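Local coordinates for putative uncharacterized protein TB39.8 (Mycobacterium tuberculosis, PDB 3PO8) that binds phosphorylated MviN and PknB through its FHA domain and, by binding MviN, regulates cell growth and peptidoglycan synthesis, at residues Phe35-Asp39 with Thr40-Arg44; Thr67-Asn71 with Ala72-Glu76. All coordinates share one frame; numbering follows the deposited sequence.

Interaction 1. Residues Phe35-Asp39 with Thr40-Arg44. With PO4 (phosphate ion), chain B.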
loop_
_atom_site.group_PDB
_atom_site.type_symbol
_atom_site.label_atom_id
_atom_site.label_comp_id
_atom_site.label_asym_id
_atom_site.label_seq_id
_atom_site.Cartn_x
_atom_site.Cartn_y
_atom_site.Cartn_z
ATOM N N PHE A 35 1.751 -3.005 -7.513
ATOM C CA PHE A 35 1.808 -4.091 -6.533
ATOM C C PHE A 35 0.457 -4.790 -6.648
ATOM O O PHE A 35 -0.581 -4.259 -6.265
ATOM C CB PHE A 35 2.052 -3.545 -5.121
ATOM C CG PHE A 35 2.439 -4.577 -4.098
ATOM C CD1 PHE A 35 3.120 -5.741 -4.430
ATOM C CD2 PHE A 35 2.187 -4.335 -2.763
ATOM C CE1 PHE A 35 3.502 -6.654 -3.439
ATOM C CE2 PHE A 35 2.581 -5.226 -1.779
ATOM C CZ PHE A 35 3.231 -6.386 -2.126
ATOM N N ARG A 36 0.494 -5.970 -7.246
ATOM C CA ARG A 36 -0.701 -6.687 -7.663
ATOM C C ARG A 36 -1.015 -7.798 -6.666
ATOM O O ARG A 36 -0.146 -8.622 -6.367
ATOM C CB ARG A 36 -0.498 -7.241 -9.071
ATOM C CG ARG A 36 -1.735 -7.858 -9.675
ATOM C CD ARG A 36 -1.414 -8.397 -11.039
ATOM N NE ARG A 36 -2.596 -8.880 -11.731
ATOM C CZ ARG A 36 -2.582 -9.370 -12.957
ATOM N NH1 ARG A 36 -1.466 -9.398 -13.637
ATOM N NH2 ARG A 36 -3.707 -9.798 -13.505
ATOM N N LEU A 37 -2.241 -7.814 -6.141
ATOM C CA LEU A 37 -2.646 -8.757 -5.080
ATOM C C LEU A 37 -3.681 -9.762 -5.597
ATOM O O LEU A 37 -4.696 -9.363 -6.159
ATOM C CB LEU A 37 -3.231 -8.020 -3.872
ATOM C CG LEU A 37 -2.383 -6.930 -3.235
ATOM C CD1 LEU A 37 -2.959 -6.436 -1.914
ATOM C CD2 LEU A 37 -0.972 -7.353 -3.037
ATOM N N PRO A 38 -3.451 -11.059 -5.336
ATOM C CA PRO A 38 -4.340 -12.128 -5.744
ATOM C C PRO A 38 -5.450 -12.328 -4.705
ATOM O O PRO A 38 -5.444 -13.284 -3.933
ATOM C CB PRO A 38 -3.406 -13.319 -5.809
ATOM C CG PRO A 38 -2.475 -13.077 -4.739
ATOM C CD PRO A 38 -2.202 -11.621 -4.801
ATOM N N ASP A 39 -6.352 -11.365 -4.667
ATOM C CA ASP A 39 -7.364 -11.255 -3.612
ATOM C C ASP A 39 -8.600 -10.686 -4.258
ATOM O O ASP A 39 -8.591 -9.560 -4.739
ATOM C CB ASP A 39 -6.803 -10.336 -2.516
ATOM C CG ASP A 39 -7.713 -10.202 -1.312
ATOM O OD1 ASP A 39 -8.933 -10.407 -1.424
ATOM O OD2 ASP A 39 -7.200 -9.882 -0.227
ATOM N N THR A 40 -9.679 -11.470 -4.283
ATOM C CA THR A 40 -10.891 -11.043 -4.967
ATOM C C THR A 40 -11.625 -9.937 -4.218
ATOM O O THR A 40 -12.518 -9.300 -4.771
ATOM C CB THR A 40 -11.857 -12.214 -5.213
ATOM O OG1 THR A 40 -12.152 -12.859 -3.968
ATOM C CG2 THR A 40 -11.226 -13.195 -6.195
ATOM N N GLY A 41 -11.224 -9.697 -2.973
ATOM C CA GLY A 41 -11.807 -8.607 -2.203
ATOM C C GLY A 41 -11.134 -7.271 -2.466
ATOM O O GLY A 41 -11.606 -6.249 -1.985
ATOM N N VAL A 42 -10.042 -7.281 -3.239
ATOM C CA VAL A 42 -9.259 -6.107 -3.576
ATOM C C VAL A 42 -9.692 -5.642 -4.962
ATOM O O VAL A 42 -9.778 -6.445 -5.895
ATOM C CB VAL A 42 -7.758 -6.458 -3.566
ATOM C CG1 VAL A 42 -6.892 -5.300 -4.117
ATOM C CG2 VAL A 42 -7.374 -6.837 -2.166
ATOM N N SER A 43 -9.946 -4.356 -5.106
ATOM C CA SER A 43 -10.403 -3.793 -6.379
ATOM C C SER A 43 -9.268 -3.822 -7.405
ATOM O O SER A 43 -8.100 -3.953 -7.049
ATOM C CB SER A 43 -10.940 -2.378 -6.194
ATOM O OG SER A 43 -12.144 -2.425 -5.475
ATOM N N ARG A 44 -9.617 -3.721 -8.682
ATOM C CA ARG A 44 -8.611 -3.758 -9.751
ATOM C C ARG A 44 -7.557 -2.662 -9.506
ATOM O O ARG A 44 -6.359 -2.902 -9.592
ATOM C CB ARG A 44 -9.272 -3.623 -11.120
ATOM C CG ARG A 44 -9.933 -4.900 -11.550
ATOM C CD ARG A 44 -10.861 -4.650 -12.708
ATOM N NE ARG A 44 -12.175 -4.211 -12.239
ATOM C CZ ARG A 44 -13.110 -3.664 -13.014
ATOM N NH1 ARG A 44 -12.892 -3.471 -14.313
ATOM N NH2 ARG A 44 -14.278 -3.304 -12.488
HETATM P P PO4 B . -13.643 -3.189 -8.561
HETATM O O1 PO4 B . -13.696 -1.692 -8.771
HETATM O O2 PO4 B . -14.813 -3.773 -9.344
HETATM O O3 PO4 B . -12.345 -3.667 -9.157
HETATM O O4 PO4 B . -13.824 -3.535 -7.108
#

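Interaction 2. Residues Thr67-Asn71 with Ala72-Glu76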
loop_
_atom_site.group_PDB
_atom_site.type_symbol
_atom_site.label_atom_id
_atom_site.label_comp_id
_atom_site.label_asym_id
_atom_site.label_seq_id
_atom_site.Cartn_x
_atom_site.Cartn_y
_atom_site.Cartn_z
ATOM N N THR A 67 -10.443 0.587 2.460
ATOM C CA THR A 67 -9.086 0.401 2.939
ATOM C C THR A 67 -9.047 0.845 4.387
ATOM O O THR A 67 -9.676 1.821 4.754
ATOM C CB THR A 67 -8.079 1.234 2.102
ATOM O OG1 THR A 67 -8.165 0.844 0.732
ATOM C CG2 THR A 67 -6.658 1.055 2.586
ATOM N N THR A 68 -8.294 0.137 5.218
ATOM C CA THR A 68 -7.992 0.623 6.563
ATOM C C THR A 68 -6.501 0.690 6.796
ATOM O O THR A 68 -5.720 -0.024 6.179
ATOM C CB THR A 68 -8.602 -0.216 7.700
ATOM O OG1 THR A 68 -8.010 -1.513 7.726
ATOM C CG2 THR A 68 -10.079 -0.387 7.514
ATOM N N VAL A 69 -6.118 1.605 7.664
ATOM C CA VAL A 69 -4.742 1.664 8.153
ATOM C C VAL A 69 -4.808 1.624 9.669
ATOM O O VAL A 69 -5.538 2.405 10.280
ATOM C CB VAL A 69 -3.959 2.904 7.667
ATOM C CG1 VAL A 69 -2.487 2.858 8.175
ATOM C CG2 VAL A 69 -4.000 3.009 6.163
ATOM N N ASN A 70 -4.079 0.668 10.249
ATOM C CA ASN A 70 -4.100 0.445 11.695
ATOM C C ASN A 70 -5.534 0.293 12.168
ATOM O O ASN A 70 -5.925 0.846 13.205
ATOM C CB ASN A 70 -3.358 1.553 12.428
ATOM C CG ASN A 70 -1.902 1.650 12.001
ATOM O OD1 ASN A 70 -1.315 0.682 11.500
ATOM N ND2 ASN A 70 -1.307 2.807 12.210
ATOM N N ASN A 71 -6.315 -0.443 11.362
ATOM C CA ASN A 71 -7.726 -0.737 11.585
ATOM C C ASN A 71 -8.646 0.478 11.626
ATOM O O ASN A 71 -9.731 0.412 12.202
ATOM C CB ASN A 71 -7.898 -1.590 12.847
ATOM C CG ASN A 71 -7.295 -2.997 12.703
ATOM O OD1 ASN A 71 -7.486 -3.664 11.673
ATOM N ND2 ASN A 71 -6.576 -3.432 13.716
ATOM N N ALA A 72 -8.205 1.585 11.030
ATOM C CA ALA A 72 -9.005 2.807 10.905
ATOM C C ALA A 72 -9.415 2.962 9.450
ATOM O O ALA A 72 -8.585 2.825 8.578
ATOM C CB ALA A 72 -8.170 3.996 11.317
ATOM N N PRO A 73 -10.689 3.262 9.173
ATOM C CA PRO A 73 -11.069 3.473 7.784
ATOM C C PRO A 73 -10.475 4.754 7.235
ATOM O O PRO A 73 -10.516 5.771 7.913
ATOM C CB PRO A 73 -12.583 3.579 7.851
ATOM C CG PRO A 73 -12.873 4.002 9.250
ATOM C CD PRO A 73 -11.854 3.330 10.068
ATOM N N VAL A 74 -9.971 4.708 6.005
ATOM C CA VAL A 74 -9.291 5.840 5.405
ATOM C C VAL A 74 -9.817 6.211 4.028
ATOM O O VAL A 74 -10.321 5.374 3.265
ATOM C CB VAL A 74 -7.762 5.614 5.341
ATOM C CG1 VAL A 74 -7.199 5.333 6.742
ATOM C CG2 VAL A 74 -7.405 4.510 4.390
ATOM N N GLN A 75 -9.740 7.513 3.755
ATOM C CA GLN A 75 -9.761 8.000 2.381
ATOM C C GLN A 75 -8.292 8.255 2.079
ATOM O O GLN A 75 -7.639 7.374 1.504
ATOM C CB GLN A 75 -10.637 9.243 2.225
ATOM C CG GLN A 75 -10.661 9.778 0.829
ATOM C CD GLN A 75 -11.003 8.725 -0.204
ATOM O OE1 GLN A 75 -12.034 8.056 -0.098
ATOM N NE2 GLN A 75 -10.139 8.568 -1.209
ATOM N N GLU A 76 -7.744 9.408 2.473
ATOM C CA GLU A 76 -6.296 9.624 2.440
ATOM C C GLU A 76 -5.639 9.518 3.806
ATOM O O GLU A 76 -6.234 9.782 4.833
ATOM C CB GLU A 76 -5.925 10.941 1.767
ATOM C CG GLU A 76 -6.451 11.030 0.355
ATOM C CD GLU A 76 -5.591 11.839 -0.621
ATOM O OE1 GLU A 76 -4.537 12.396 -0.225
ATOM O OE2 GLU A 76 -5.991 11.900 -1.811
HETATM O O HOH W 1 -11.732 3.154 2.699
#

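Interaction 1. Residues Phe35-Asp39 with Thr40-Arg44
D39 and V42 close a type I beta turn in the loop after strand 35-36 of the FHA domain, and the chain leaving this turn holds a phosphate ion. The backbone bond that defines the turn runs from V42 N to D39 O (3.1 Å). A second bond inside it, from G41 N to D39 OD1 at 2.9 Å, is doubtful because the position of OD1 is less sure. The other carboxylate oxygen, OD2, takes hydrogen bonds from H89 N and S90 OG, which tie the turn to the start of strand 90-98.

V42 makes the side-chain packing. Its CG2 methyl touches the D39 side chain, 3.5 Å from CG, the two crossing at about a right angle; CG of D39 stands anti to the backbone N (chi1 -176°), which brings it against this methyl. The same CG2 meets L37 CD1 more loosely, at 4.4 Å. L37 is buried between the two sheets, against I27 on one and L10 and I92 on the other.

Polar contacts of S43 and R44 grip the phosphate, probably from the crystallisation liquor, in a manner consistent with phosphothreonine recognition by FHA domains; T64 OG1 also binds it. S43 OG donates to PO4 O4 at 2.6 Å and is itself bonded to T64 N, which fixes the hydroxyl beside the ion. R44 N reaches PO4 O3 at 2.8 Å. A bend at chi3 (-85°) turns the edge of the R44 guanidinium to the ion, where NE meets O3 at 3.1 Å and NH2 points almost straight at O2, in the guanidinium plane, at 3.2 Å.

Interaction 2. Residues Thr67-Asn71 with Ala72-Glu76
V69 and A72 face each other across a tight beta hairpin, joined by a type I' turn with N70 and N71 at its corners. The two form an antiparallel hydrogen-bonded pair: V69 N to A72 O and A72 N to V69 O are both 2.9 Å. One step further from the turn T68 and P73 make the non-hydrogen-bonded pair, and there A72 O also receives a CA-H...O contact from T68 CA at 3.0 Å. Beyond it V74 N reaches T67 O at 3.2 Å, and past that bond a water bridges the strands, accepting from T67 N at 2.9 Å and donating to V74 O at 2.7 Å.

The close side-chain packing centres on V74, whose two methyls divide the work. With chi1 at -57°, CG1 lies against V69 CG2 (4.0 Å) while CG2 turns to T67 CG2, also at 4.0 Å. T67 itself is fixed at its polar end by D60, through OG1.

The solvent side is looser: N71 and P73 are exposed and barely meet across the turn. N70 is exposed too, yet its amide is held by V84 N and D83.

Strand 72-73 is outermost in its sheet, whereas strand 68-69 pairs on its other edge with strand 84-87; after V74 the chain passes to strand 76-78, at the margin of the second sheet beside strand 56-60.

Both contacts are local turns of the same FHA domain, each partly buried, its centre about 11 Å from that of the chain, with their centres about 17 Å apart and no touch between them. They hold different elements: 35-44 leaves an end strand of the mixed sheet for the loop before strand 47-51, while 67-76 forms the hairpin at the margin of the antiparallel sheet and leads into the mixed one. Their chemistry follows these places. Interaction 1 joins an apolar inner side to a cationic, hydroxyl-bearing outer end suited to an anion; interaction 2 relies on paired backbone amides and branched aliphatic packing, with one water bridging its strands beyond the last direct bond.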